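Local coordinates for protein REP-associated tyrosine transposase (Escherichia coli, PDB 4ER8) that binds REP DNA hairpins and, as a tyrosine transposase, cleaves and recombines the mosaic elements that contain REP sequences, at residues Y8-W14 with E68-S74; T17-R23 with A159-S165; P47-N51 with I63-P67. One frame throughout, in Å; residues are numbered along the deposited sequence.

Contact 1. Residues Y8-W14 with E68-S74; sequences YIKGGTW and EGDDDFS. With nucleotides of chain B.
Y8, W14 and F73 form an aromatic cluster, and a hydroxyl relay beside it reaches the bound DNA; the contact lays the N-terminal chain, up to the start of strand 13-19, against the loop before helix 73-87 and its first residues. The edge of F73 is turned to the face of W14 in a T-shaped pair, the F73 centroid 4.7 Å from that of the five-membered ring, with planes 60° apart. The two rings come closest at W14 CE2 and F73 CE2, 3.5 Å apart. Toward Y8 the F73 ring offers a face instead, but the planes, 25° apart, are slid so far that the rings barely overlap. F73 CG lies between its backbone N and carbonyl carbon (chi1 52°), which turns the ring back into the space between its two partners.

Beyond the rings, Y8 OH donates to S74 OG at 2.7 Å, meeting it in the plane of the phenol ring. S74 OG in turn donates to OP1 of DC31 of chain B at 2.6 Å. S74 OG thus links Y8 OH to the phosphate, while Y8 OH itself lies 3.2 Å from C5' of DC31 of chain B. A phenylalanine here lacks the hydroxyl, and S74 OG would probably lose its donor and be freer to swing away from that phosphate.

At the other end, a type II turn from I9 to G12 presents G11 N to D70 O, 3.1 Å away. The extended K10 chain runs alongside G69, CD being 3.3 Å from G69 O. D70 OD2 accepts from D72 N in an Asx turn, while D70 OD1 bridges to R76. D72 is the N-cap of helix 73-87, whose F73 also touches W64 of strand 59-65 and E100 of strand 99-102.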
loop_
_atom_site.group_PDB
_atom_site.type_symbol
_atom_site.label_atom_id
_atom_site.label_comp_id
_atom_site.label_asym_id
_atom_site.label_seq_id
_atom_site.Cartn_x
_atom_site.Cartn_y
_atom_site.Cartn_z
ATOM N N TYR A 8 6.140 -15.221 -7.552
ATOM C CA TYR A 8 6.712 -15.603 -6.250
ATOM C C TYR A 8 8.213 -15.741 -6.325
ATOM O O TYR A 8 8.741 -16.478 -7.154
ATOM C CB TYR A 8 6.131 -16.924 -5.738
ATOM C CG TYR A 8 4.691 -16.882 -5.280
ATOM C CD1 TYR A 8 3.713 -17.624 -5.932
ATOM C CD2 TYR A 8 4.311 -16.124 -4.204
ATOM C CE1 TYR A 8 2.412 -17.625 -5.491
ATOM C CE2 TYR A 8 2.981 -16.097 -3.768
ATOM C CZ TYR A 8 2.046 -16.839 -4.420
ATOM O OH TYR A 8 0.738 -16.838 -3.982
ATOM N N ILE A 9 8.906 -15.011 -5.468
ATOM C CA ILE A 9 10.355 -15.137 -5.429
ATOM C C ILE A 9 10.767 -14.912 -4.011
ATOM O O ILE A 9 10.354 -13.944 -3.390
ATOM C CB ILE A 9 11.096 -14.204 -6.449
ATOM C CG1 ILE A 9 12.597 -14.564 -6.517
ATOM C CG2 ILE A 9 10.937 -12.761 -6.087
ATOM C CD1 ILE A 9 13.370 -14.067 -7.796
ATOM N N LYS A 10 11.567 -15.831 -3.485
ATOM C CA LYS A 10 11.956 -15.722 -2.071
ATOM C C LYS A 10 12.861 -14.522 -1.846
ATOM O O LYS A 10 13.733 -14.259 -2.651
ATOM C CB LYS A 10 12.590 -17.018 -1.570
ATOM C CG LYS A 10 11.595 -18.184 -1.546
ATOM C CD LYS A 10 12.297 -19.502 -1.214
ATOM C CE LYS A 10 11.283 -20.633 -1.122
ATOM N NZ LYS A 10 11.898 -21.787 -0.407
ATOM N N GLY A 11 12.619 -13.804 -0.749
ATOM C CA GLY A 11 13.334 -12.579 -0.389
ATOM C C GLY A 11 12.904 -11.332 -1.160
ATOM O O GLY A 11 13.438 -10.242 -0.949
ATOM N N GLY A 12 11.908 -11.495 -2.032
ATOM C CA GLY A 12 11.546 -10.491 -3.015
ATOM C C GLY A 12 10.930 -9.222 -2.483
ATOM O O GLY A 12 10.495 -9.155 -1.332
ATOM N N THR A 13 10.875 -8.222 -3.359
ATOM C CA THR A 13 10.290 -6.961 -3.034
ATOM C C THR A 13 9.155 -6.761 -4.013
ATOM O O THR A 13 9.294 -7.109 -5.184
ATOM C CB THR A 13 11.360 -5.858 -3.155
ATOM O OG1 THR A 13 12.317 -6.019 -2.077
ATOM C CG2 THR A 13 10.729 -4.466 -3.049
ATOM N N TRP A 14 8.028 -6.224 -3.552
ATOM C CA TRP A 14 6.894 -6.008 -4.423
ATOM C C TRP A 14 6.109 -4.752 -4.055
ATOM O O TRP A 14 6.201 -4.224 -2.925
ATOM C CB TRP A 14 5.893 -7.160 -4.323
ATOM C CG TRP A 14 6.321 -8.558 -4.680
ATOM C CD1 TRP A 14 6.091 -9.212 -5.875
ATOM C CD2 TRP A 14 6.954 -9.511 -3.826
ATOM N NE1 TRP A 14 6.563 -10.503 -5.800
ATOM C CE2 TRP A 14 7.104 -10.700 -4.559
ATOM C CE3 TRP A 14 7.417 -9.467 -2.521
ATOM C CZ2 TRP A 14 7.721 -11.814 -4.038
ATOM C CZ3 TRP A 14 7.994 -10.548 -1.996
ATOM C CH2 TRP A 14 8.148 -11.728 -2.745
ATOM N N GLU A 68 14.457 -13.618 4.044
ATOM C CA GLU A 68 15.160 -14.515 3.139
ATOM C C GLU A 68 14.381 -15.817 3.157
ATOM O O GLU A 68 13.815 -16.164 4.179
ATOM C CB GLU A 68 16.613 -14.721 3.578
ATOM C CG GLU A 68 17.503 -15.261 2.458
ATOM C CD GLU A 68 17.284 -14.504 1.111
ATOM O OE1 GLU A 68 16.404 -14.954 0.302
ATOM O OE2 GLU A 68 17.975 -13.459 0.887
ATOM N N GLY A 69 14.318 -16.505 2.026
ATOM C CA GLY A 69 13.593 -17.783 1.931
ATOM C C GLY A 69 12.065 -17.730 1.946
ATOM O O GLY A 69 11.425 -18.762 1.861
ATOM N N ASP A 70 11.487 -16.534 2.035
ATOM C CA ASP A 70 10.051 -16.339 2.221
ATOM C C ASP A 70 9.462 -15.645 0.963
ATOM O O ASP A 70 9.888 -14.544 0.599
ATOM C CB ASP A 70 9.819 -15.488 3.476
ATOM C CG ASP A 70 8.347 -15.418 3.898
ATOM O OD1 ASP A 70 8.038 -15.273 5.112
ATOM O OD2 ASP A 70 7.479 -15.483 3.015
ATOM N N ASP A 71 8.497 -16.293 0.300
ATOM C CA ASP A 71 7.853 -15.707 -0.868
ATOM C C ASP A 71 6.361 -15.386 -0.645
ATOM O O ASP A 71 5.650 -15.014 -1.578
ATOM C CB ASP A 71 8.048 -16.609 -2.106
ATOM C CG ASP A 71 7.409 -18.024 -1.946
ATOM O OD1 ASP A 71 6.734 -18.284 -0.925
ATOM O OD2 ASP A 71 7.594 -18.894 -2.832
ATOM N N ASP A 72 5.887 -15.494 0.591
ATOM C CA ASP A 72 4.450 -15.608 0.815
ATOM C C ASP A 72 3.751 -14.328 1.206
ATOM O O ASP A 72 3.260 -14.199 2.336
ATOM C CB ASP A 72 4.160 -16.717 1.816
ATOM C CG ASP A 72 2.662 -16.953 2.032
ATOM O OD1 ASP A 72 2.322 -17.849 2.859
ATOM O OD2 ASP A 72 1.821 -16.233 1.416
ATOM N N PHE A 73 3.659 -13.385 0.268
ATOM C CA PHE A 73 2.824 -12.190 0.509
ATOM C C PHE A 73 1.322 -12.507 0.535
ATOM O O PHE A 73 0.536 -11.733 1.064
ATOM C CB PHE A 73 3.109 -11.101 -0.521
ATOM C CG PHE A 73 3.030 -11.585 -1.947
ATOM C CD1 PHE A 73 1.786 -11.682 -2.599
ATOM C CD2 PHE A 73 4.189 -11.965 -2.627
ATOM C CE1 PHE A 73 1.705 -12.142 -3.890
ATOM C CE2 PHE A 73 4.115 -12.445 -3.920
ATOM C CZ PHE A 73 2.854 -12.509 -4.566
ATOM N N SER A 74 0.933 -13.642 -0.030
ATOM C CA SER A 74 -0.478 -14.002 -0.114
ATOM C C SER A 74 -1.109 -14.102 1.267
ATOM O O SER A 74 -2.049 -13.339 1.619
ATOM C CB SER A 74 -0.672 -15.296 -0.902
ATOM O OG SER A 74 -0.513 -15.087 -2.296
ATOM P P DC B 31 -3.375 -14.281 -3.955
ATOM O OP1 DC B 31 -1.972 -13.885 -4.010
ATOM O OP2 DC B 31 -4.423 -13.508 -4.597
ATOM O "O5'" DC B 31 -3.443 -15.776 -4.495
ATOM C "C5'" DC B 31 -2.492 -16.811 -4.134
ATOM C "C4'" DC B 31 -2.721 -18.052 -4.999
ATOM O "O4'" DC B 31 -4.051 -18.530 -4.658
ATOM C "C3'" DC B 31 -2.730 -17.815 -6.528
ATOM O "O3'" DC B 31 -1.723 -18.606 -6.983
ATOM C "C2'" DC B 31 -4.047 -18.374 -7.031
ATOM C "C1'" DC B 31 -4.657 -19.045 -5.809
ATOM N N1 DC B 31 -6.047 -18.649 -5.642
ATOM C C2 DC B 31 -7.046 -19.598 -5.762
ATOM O O2 DC B 31 -6.657 -20.752 -6.006
ATOM N N3 DC B 31 -8.340 -19.193 -5.604
ATOM C C4 DC B 31 -8.669 -17.911 -5.338
ATOM N N4 DC B 31 -9.969 -17.504 -5.169
ATOM C C5 DC B 31 -7.638 -16.940 -5.237
ATOM C C6 DC B 31 -6.369 -17.340 -5.386
#

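Contact 2. Residues T17-R23 with A159-S165; sequences TVNLRNR and AGERIIS. With NI (nickel (II) ion), chain C; nucleotides of chain B.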
loop_
_atom_site.group_PDB
_atom_site.type_symbol
_atom_site.label_atom_id
_atom_site.label_comp_id
_atom_site.label_asym_id
_atom_site.label_seq_id
_atom_site.Cartn_x
_atom_site.Cartn_y
_atom_site.Cartn_z
ATOM N N THR A 17 -1.509 -2.877 -4.442
ATOM C CA THR A 17 -2.582 -1.886 -4.454
ATOM C C THR A 17 -3.759 -2.687 -3.959
ATOM O O THR A 17 -4.111 -3.756 -4.532
ATOM C CB THR A 17 -2.889 -1.349 -5.882
ATOM O OG1 THR A 17 -1.816 -0.504 -6.344
ATOM C CG2 THR A 17 -4.146 -0.486 -5.874
ATOM N N VAL A 18 -4.344 -2.227 -2.852
ATOM C CA VAL A 18 -5.523 -2.877 -2.298
ATOM C C VAL A 18 -6.630 -1.810 -2.224
ATOM O O VAL A 18 -6.449 -0.700 -1.671
ATOM C CB VAL A 18 -5.224 -3.442 -0.955
ATOM C CG1 VAL A 18 -6.459 -3.891 -0.306
ATOM C CG2 VAL A 18 -4.182 -4.581 -1.047
ATOM N N ASN A 19 -7.762 -2.129 -2.836
ATOM C CA ASN A 19 -8.857 -1.200 -2.918
ATOM C C ASN A 19 -10.013 -1.657 -2.089
ATOM O O ASN A 19 -10.318 -2.846 -1.994
ATOM C CB ASN A 19 -9.353 -1.062 -4.346
ATOM C CG ASN A 19 -8.352 -0.389 -5.262
ATOM O OD1 ASN A 19 -7.927 -0.983 -6.241
ATOM N ND2 ASN A 19 -7.987 0.855 -4.968
ATOM N N LEU A 20 -10.667 -0.673 -1.489
ATOM C CA LEU A 20 -11.958 -0.863 -0.881
ATOM C C LEU A 20 -12.923 -0.921 -2.059
ATOM O O LEU A 20 -12.734 -0.188 -3.077
ATOM C CB LEU A 20 -12.264 0.327 0.004
ATOM C CG LEU A 20 -12.597 -0.011 1.442
ATOM C CD1 LEU A 20 -11.749 -1.161 1.953
ATOM C CD2 LEU A 20 -12.390 1.212 2.264
ATOM N N ARG A 21 -13.914 -1.810 -1.929
ATOM C CA ARG A 21 -14.987 -2.009 -2.911
ATOM C C ARG A 21 -15.768 -0.717 -3.247
ATOM O O ARG A 21 -16.063 -0.463 -4.402
ATOM C CB ARG A 21 -15.936 -3.107 -2.412
ATOM C CG ARG A 21 -16.942 -3.587 -3.436
ATOM C CD ARG A 21 -17.183 -5.074 -3.331
ATOM N NE ARG A 21 -16.900 -5.673 -4.633
ATOM C CZ ARG A 21 -16.628 -6.958 -4.807
ATOM N NH1 ARG A 21 -16.616 -7.795 -3.781
ATOM N NH2 ARG A 21 -16.342 -7.407 -6.006
ATOM N N ASN A 22 -16.039 0.098 -2.225
ATOM C CA ASN A 22 -16.883 1.315 -2.304
ATOM C C ASN A 22 -16.088 2.644 -2.495
ATOM O O ASN A 22 -15.338 3.089 -1.615
ATOM C CB ASN A 22 -17.810 1.324 -1.057
ATOM C CG ASN A 22 -18.592 2.631 -0.859
ATOM O OD1 ASN A 22 -18.823 3.429 -1.779
ATOM N ND2 ASN A 22 -19.013 2.837 0.383
ATOM N N ARG A 23 -16.279 3.259 -3.666
ATOM C CA ARG A 23 -15.571 4.470 -4.076
ATOM C C ARG A 23 -15.724 5.616 -3.099
ATOM O O ARG A 23 -14.778 6.371 -2.943
ATOM C CB ARG A 23 -16.062 4.991 -5.439
ATOM C CG ARG A 23 -16.268 3.960 -6.492
ATOM C CD ARG A 23 -16.454 4.599 -7.881
ATOM N NE ARG A 23 -15.224 5.235 -8.355
ATOM C CZ ARG A 23 -14.788 5.247 -9.622
ATOM N NH1 ARG A 23 -15.470 4.628 -10.594
ATOM N NH2 ARG A 23 -13.651 5.883 -9.922
ATOM N N ALA A 159 -1.074 0.377 -12.341
ATOM C CA ALA A 159 -0.614 0.269 -10.957
ATOM C C ALA A 159 -1.717 -0.281 -10.032
ATOM O O ALA A 159 -1.678 -0.088 -8.813
ATOM C CB ALA A 159 -0.200 1.636 -10.488
ATOM N N GLY A 160 -2.720 -0.919 -10.612
ATOM C CA GLY A 160 -3.803 -1.475 -9.844
ATOM C C GLY A 160 -4.903 -0.524 -9.427
ATOM O O GLY A 160 -5.877 -0.961 -8.807
ATOM N N GLU A 161 -4.775 0.774 -9.736
ATOM C CA GLU A 161 -5.873 1.722 -9.406
ATOM C C GLU A 161 -7.251 1.293 -9.959
ATOM O O GLU A 161 -7.360 0.672 -11.040
ATOM C CB GLU A 161 -5.573 3.157 -9.839
ATOM C CG GLU A 161 -4.216 3.744 -9.387
ATOM C CD GLU A 161 -4.208 4.311 -7.985
ATOM O OE1 GLU A 161 -5.144 4.059 -7.188
ATOM O OE2 GLU A 161 -3.243 5.029 -7.653
ATOM N N ARG A 162 -8.300 1.631 -9.198
ATOM C CA ARG A 162 -9.672 1.458 -9.658
ATOM C C ARG A 162 -9.908 2.244 -10.951
ATOM O O ARG A 162 -9.313 3.315 -11.154
ATOM C CB ARG A 162 -10.670 1.810 -8.562
ATOM C CG ARG A 162 -11.004 3.241 -8.434
ATOM C CD ARG A 162 -11.431 3.585 -6.985
ATOM N NE ARG A 162 -12.452 2.685 -6.503
ATOM C CZ ARG A 162 -12.615 2.328 -5.239
ATOM N NH1 ARG A 162 -11.821 2.793 -4.290
ATOM N NH2 ARG A 162 -13.585 1.479 -4.930
ATOM N N ILE A 163 -10.722 1.663 -11.833
ATOM C CA ILE A 163 -11.149 2.295 -13.080
ATOM C C ILE A 163 -11.775 3.661 -12.784
ATOM O O ILE A 163 -12.644 3.765 -11.906
ATOM C CB ILE A 163 -12.156 1.382 -13.872
ATOM C CG1 ILE A 163 -13.124 0.647 -12.930
ATOM C CG2 ILE A 163 -11.417 0.273 -14.637
ATOM C CD1 ILE A 163 -14.036 1.544 -11.918
ATOM N N ILE A 164 -11.312 4.710 -13.474
ATOM C CA ILE A 164 -11.908 6.053 -13.310
ATOM C C ILE A 164 -13.104 6.186 -14.244
ATOM O O ILE A 164 -12.960 6.321 -15.465
ATOM C CB ILE A 164 -10.892 7.288 -13.459
ATOM C CG1 ILE A 164 -10.021 7.208 -14.735
ATOM C CG2 ILE A 164 -10.010 7.445 -12.201
ATOM C CD1 ILE A 164 -9.545 8.581 -15.278
ATOM N N SER A 165 -14.289 6.101 -13.655
ATOM C CA SER A 165 -15.520 6.329 -14.399
ATOM C C SER A 165 -16.362 7.467 -13.775
ATOM O O SER A 165 -15.953 8.643 -13.767
ATOM C CB SER A 165 -16.306 5.014 -14.525
ATOM O OG SER A 165 -17.683 5.211 -14.240
HETATM NI NI NI C . -3.970 5.327 -5.704
ATOM P P DG B 5 -15.457 -7.110 -9.350
ATOM O OP1 DG B 5 -16.531 -6.566 -10.228
ATOM O OP2 DG B 5 -15.514 -6.863 -7.908
ATOM O "O5'" DG B 5 -15.269 -8.679 -9.476
ATOM C "C5'" DG B 5 -14.447 -9.337 -8.540
ATOM C "C4'" DG B 5 -15.225 -10.503 -7.990
ATOM O "O4'" DG B 5 -16.190 -9.992 -7.035
ATOM C "C3'" DG B 5 -16.067 -11.321 -8.982
ATOM O "O3'" DG B 5 -15.772 -12.672 -8.756
ATOM C "C2'" DG B 5 -17.513 -11.067 -8.557
ATOM C "C1'" DG B 5 -17.326 -10.861 -7.070
ATOM N N9 DG B 5 -18.303 -10.150 -6.258
ATOM C C8 DG B 5 -18.705 -10.537 -4.991
ATOM N N7 DG B 5 -19.504 -9.661 -4.438
ATOM C C5 DG B 5 -19.610 -8.638 -5.406
ATOM C C6 DG B 5 -20.366 -7.422 -5.400
ATOM O O6 DG B 5 -21.119 -7.000 -4.499
ATOM N N1 DG B 5 -20.208 -6.649 -6.559
ATOM C C2 DG B 5 -19.394 -6.998 -7.617
ATOM N N2 DG B 5 -19.367 -6.127 -8.647
ATOM N N3 DG B 5 -18.703 -8.144 -7.658
ATOM C C4 DG B 5 -18.869 -8.916 -6.524
ATOM P P DG B 4 -10.558 -9.114 -13.929
ATOM O OP1 DG B 4 -10.865 -10.551 -13.768
ATOM O OP2 DG B 4 -10.726 -8.388 -15.205
ATOM O "O5'" DG B 4 -11.469 -8.401 -12.836
ATOM C "C5'" DG B 4 -11.428 -8.758 -11.481
ATOM C "C4'" DG B 4 -12.012 -7.607 -10.683
ATOM O "O4'" DG B 4 -11.168 -6.457 -10.952
ATOM C "C3'" DG B 4 -13.432 -7.161 -11.054
ATOM O "O3'" DG B 4 -14.020 -6.621 -9.905
ATOM C "C2'" DG B 4 -13.192 -6.033 -12.057
ATOM C "C1'" DG B 4 -11.995 -5.360 -11.397
ATOM N N9 DG B 4 -11.162 -4.500 -12.260
ATOM C C8 DG B 4 -11.104 -4.479 -13.631
ATOM N N7 DG B 4 -10.252 -3.629 -14.129
ATOM C C5 DG B 4 -9.693 -3.041 -13.003
ATOM C C6 DG B 4 -8.675 -2.033 -12.889
ATOM O O6 DG B 4 -8.076 -1.456 -13.830
ATOM N N1 DG B 4 -8.352 -1.704 -11.558
ATOM C C2 DG B 4 -8.928 -2.304 -10.487
ATOM N N2 DG B 4 -8.531 -1.850 -9.295
ATOM N N3 DG B 4 -9.881 -3.245 -10.570
ATOM C C4 DG B 4 -10.222 -3.572 -11.854
ATOM P P DA B 3 -5.249 -9.748 -15.825
ATOM O OP1 DA B 3 -5.850 -10.838 -15.054
ATOM O OP2 DA B 3 -5.358 -9.921 -17.278
ATOM O "O5'" DA B 3 -5.677 -8.248 -15.488
ATOM C "C5'" DA B 3 -5.624 -7.724 -14.180
ATOM C "C4'" DA B 3 -6.809 -8.270 -13.369
ATOM O "O4'" DA B 3 -6.733 -7.797 -12.006
ATOM C "C3'" DA B 3 -8.199 -7.928 -13.843
ATOM O "O3'" DA B 3 -9.009 -8.951 -13.419
ATOM C "C2'" DA B 3 -8.494 -6.663 -13.049
ATOM C "C1'" DA B 3 -7.856 -7.017 -11.699
ATOM N N9 DA B 3 -7.291 -5.959 -10.856
ATOM C C8 DA B 3 -6.653 -4.809 -11.232
ATOM N N7 DA B 3 -6.239 -4.089 -10.218
ATOM C C5 DA B 3 -6.641 -4.807 -9.101
ATOM C C6 DA B 3 -6.511 -4.577 -7.709
ATOM N N6 DA B 3 -5.900 -3.500 -7.134
ATOM N N1 DA B 3 -7.006 -5.537 -6.905
ATOM C C2 DA B 3 -7.592 -6.593 -7.446
ATOM N N3 DA B 3 -7.789 -6.894 -8.721
ATOM C C4 DA B 3 -7.272 -5.959 -9.492
#
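T17 OG1 donates to A159 O at 2.5 Å, nearly in line with the carbonyl bond, and also hydrogen-bonds H61 ND1. Because H61 and E161 both bind the nickel ion, T17 stands in the second shell between a metal ligand and the C-terminal chain. E161 grips the metal with both carboxylate oxygens, OE1 at 2.3 Å and OE2 at 2.1 Å, and H59, N119 and H123 complete the site; Y115 OH hydrogen-bonds OE2. With H59 and H61 on the strand next to 13-19, this is the HUH arrangement, in which the central sheet carries the metal-binding histidines.

The same C-terminal residues read DNA through their backbone. G160 O accepts from two bases, N2 of DG4 of chain B at 2.8 Å and N6 of DA3 of chain B at 3.0 Å. E161 O takes N1 of DG4 of chain B at 2.6 Å, so the guanine edge is matched by consecutive carbonyls.

Farther out, the R162 guanidinium reaches across the end of the strand: NH2 gives L20 O a weak hydrogen bond, while NH1 forms a salt bridge with E58. The bend at chi3 (-51°) carries the group there. R23 CA sits over one face of this guanidinium, 3.7 Å above its plane. The R23 guanidinium is turned 19° from it; R23 NE and R162 NE, like charges, are 4.2 Å apart, and I163 CD1 packs against R23 NH1.

Contact 3. Residues P47-N51 with I63-P67; sequences PFEIN and IWTLP
T65 OG1 is held by two groups: N51 ND2 donates to it at 2.5 Å, and T13 OG1 of strand 13-19 hydrogen-bonds it as well. The T65 oxygen lies close to the amide plane of N51, and N51 OD1 has its own partner in Y109 OH, so the amide is fixed at both ends. The frame for this is an antiparallel beta hairpin, strands 49-55 and 59-65, at one side of the four-stranded sheet.

E49 and T65 form the hydrogen-bonded pair. E49 N reaches T65 O at 2.9 Å with an N-H...O angle of 174°, and T65 N returns to E49 O at 3.0 Å. Two residues along, N51 N makes only a weak bond to I63 O, its angle falling to 128°. I63 CG2 packs at 3.6 Å against N51 CB.

I50 and W64, the non-hydrogen-bonded pair, point to the other face, where W64 stacks on W77 of helix 73-87. F48 joins W64 there. With chi1 at 64° the F48 ring folds back over its own backbone, which brings it over the indole with the planes oblique. F48 CE1 hangs 3.4 Å above the indole plane, nearer its rim than its centre, while F48 CB rests on L66 CD2 at 3.6 Å.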
loop_
_atom_site.group_PDB
_atom_site.type_symbol
_atom_site.label_atom_id
_atom_site.label_comp_id
_atom_site.label_asym_id
_atom_site.label_seq_id
_atom_site.Cartn_x
_atom_site.Cartn_y
_atom_site.Cartn_z
ATOM N N PRO A 47 6.931 -11.862 9.795
ATOM C CA PRO A 47 7.743 -10.641 9.598
ATOM C C PRO A 47 7.881 -10.189 8.136
ATOM O O PRO A 47 7.996 -11.017 7.223
ATOM C CB PRO A 47 9.127 -11.019 10.191
ATOM C CG PRO A 47 9.088 -12.500 10.404
ATOM C CD PRO A 47 7.624 -12.845 10.642
ATOM N N PHE A 48 7.829 -8.878 7.921
ATOM C CA PHE A 48 8.261 -8.297 6.635
ATOM C C PHE A 48 8.742 -6.867 6.838
ATOM O O PHE A 48 8.519 -6.292 7.898
ATOM C CB PHE A 48 7.162 -8.366 5.559
ATOM C CG PHE A 48 5.926 -7.564 5.885
ATOM C CD1 PHE A 48 5.748 -6.302 5.348
ATOM C CD2 PHE A 48 4.927 -8.098 6.700
ATOM C CE1 PHE A 48 4.587 -5.579 5.620
ATOM C CE2 PHE A 48 3.800 -7.396 6.989
ATOM C CZ PHE A 48 3.610 -6.122 6.464
ATOM N N GLU A 49 9.391 -6.304 5.820
ATOM C CA GLU A 49 9.790 -4.907 5.866
ATOM C C GLU A 49 8.853 -4.035 5.008
ATOM O O GLU A 49 8.664 -4.297 3.808
ATOM C CB GLU A 49 11.251 -4.753 5.424
ATOM C CG GLU A 49 12.049 -3.734 6.265
ATOM C CD GLU A 49 13.082 -2.966 5.428
ATOM O OE1 GLU A 49 13.337 -1.768 5.746
ATOM O OE2 GLU A 49 13.621 -3.547 4.446
ATOM N N ILE A 50 8.243 -3.038 5.646
ATOM C CA ILE A 50 7.485 -2.024 4.950
ATOM C C ILE A 50 8.451 -1.001 4.347
ATOM O O ILE A 50 8.891 -0.076 5.036
ATOM C CB ILE A 50 6.524 -1.279 5.873
ATOM C CG1 ILE A 50 5.536 -2.249 6.532
ATOM C CG2 ILE A 50 5.775 -0.207 5.085
ATOM C CD1 ILE A 50 4.411 -1.580 7.404
ATOM N N ASN A 51 8.764 -1.166 3.058
ATOM C CA ASN A 51 9.563 -0.197 2.328
ATOM C C ASN A 51 8.800 1.124 2.230
ATOM O O ASN A 51 9.366 2.194 2.523
ATOM C CB ASN A 51 9.911 -0.725 0.951
ATOM C CG ASN A 51 10.935 -1.825 0.994
ATOM O OD1 ASN A 51 12.115 -1.563 1.108
ATOM N ND2 ASN A 51 10.492 -3.068 0.884
ATOM N N ILE A 63 4.814 -1.005 -0.630
ATOM C CA ILE A 63 5.958 -1.862 -1.014
ATOM C C ILE A 63 6.515 -2.696 0.149
ATOM O O ILE A 63 6.821 -2.136 1.213
ATOM C CB ILE A 63 7.094 -1.042 -1.581
ATOM C CG1 ILE A 63 6.624 -0.254 -2.808
ATOM C CG2 ILE A 63 8.210 -1.957 -1.974
ATOM C CD1 ILE A 63 7.570 0.904 -3.237
ATOM N N TRP A 64 6.633 -4.008 -0.052
ATOM C CA TRP A 64 7.176 -4.916 0.988
ATOM C C TRP A 64 8.405 -5.650 0.520
ATOM O O TRP A 64 8.600 -5.884 -0.675
ATOM C CB TRP A 64 6.219 -6.053 1.376
ATOM C CG TRP A 64 4.893 -5.684 1.877
ATOM C CD1 TRP A 64 4.491 -4.467 2.304
ATOM C CD2 TRP A 64 3.785 -6.574 2.069
ATOM N NE1 TRP A 64 3.170 -4.524 2.695
ATOM C CE2 TRP A 64 2.724 -5.814 2.580
ATOM C CE3 TRP A 64 3.589 -7.938 1.845
ATOM C CZ2 TRP A 64 1.456 -6.370 2.858
ATOM C CZ3 TRP A 64 2.320 -8.499 2.120
ATOM C CH2 TRP A 64 1.278 -7.710 2.617
ATOM N N THR A 65 9.211 -6.069 1.472
ATOM C CA THR A 65 10.351 -6.917 1.172
ATOM C C THR A 65 10.257 -8.024 2.186
ATOM O O THR A 65 10.177 -7.767 3.393
ATOM C CB THR A 65 11.679 -6.184 1.380
ATOM O OG1 THR A 65 11.817 -5.166 0.381
ATOM C CG2 THR A 65 12.868 -7.168 1.297
ATOM N N LEU A 66 10.251 -9.251 1.704
ATOM C CA LEU A 66 10.035 -10.369 2.591
ATOM C C LEU A 66 11.379 -10.990 3.005
ATOM O O LEU A 66 12.355 -10.920 2.240
ATOM C CB LEU A 66 9.106 -11.422 1.945
ATOM C CG LEU A 66 7.679 -11.079 1.496
ATOM C CD1 LEU A 66 6.890 -12.351 1.274
ATOM C CD2 LEU A 66 6.925 -10.217 2.453
ATOM N N PRO A 67 11.415 -11.620 4.199
ATOM C CA PRO A 67 12.552 -12.311 4.770
ATOM C C PRO A 67 13.219 -13.233 3.769
ATOM O O PRO A 67 12.627 -13.588 2.752
ATOM C CB PRO A 67 11.902 -13.154 5.856
ATOM C CG PRO A 67 10.747 -12.313 6.318
ATOM C CD PRO A 67 10.218 -11.737 5.065
#

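Overall arrangement
From the N terminus, residues 8-14 lead into strand 13-19, and 17-23 leave it, so contacts 1 and 2 use opposite ends of one strand with centres 24 Å apart. Contact 1 closes its loop at 68-74 and contact 2 only at 159-165; the four segments alternate along the chain, and the two loops cross. Contact 3, the short hairpin from 47-51 to 63-67, falls within both loops. It adjoins contact 1, where W14 O and W64 N probably hydrogen-bond at 2.9 Å, but does not touch contact 2. Contact 1 ties the sheet to helix 73-87, contact 2 ties strand 13-19 to the C-terminal metal and DNA loop, and contact 3 joins two strands.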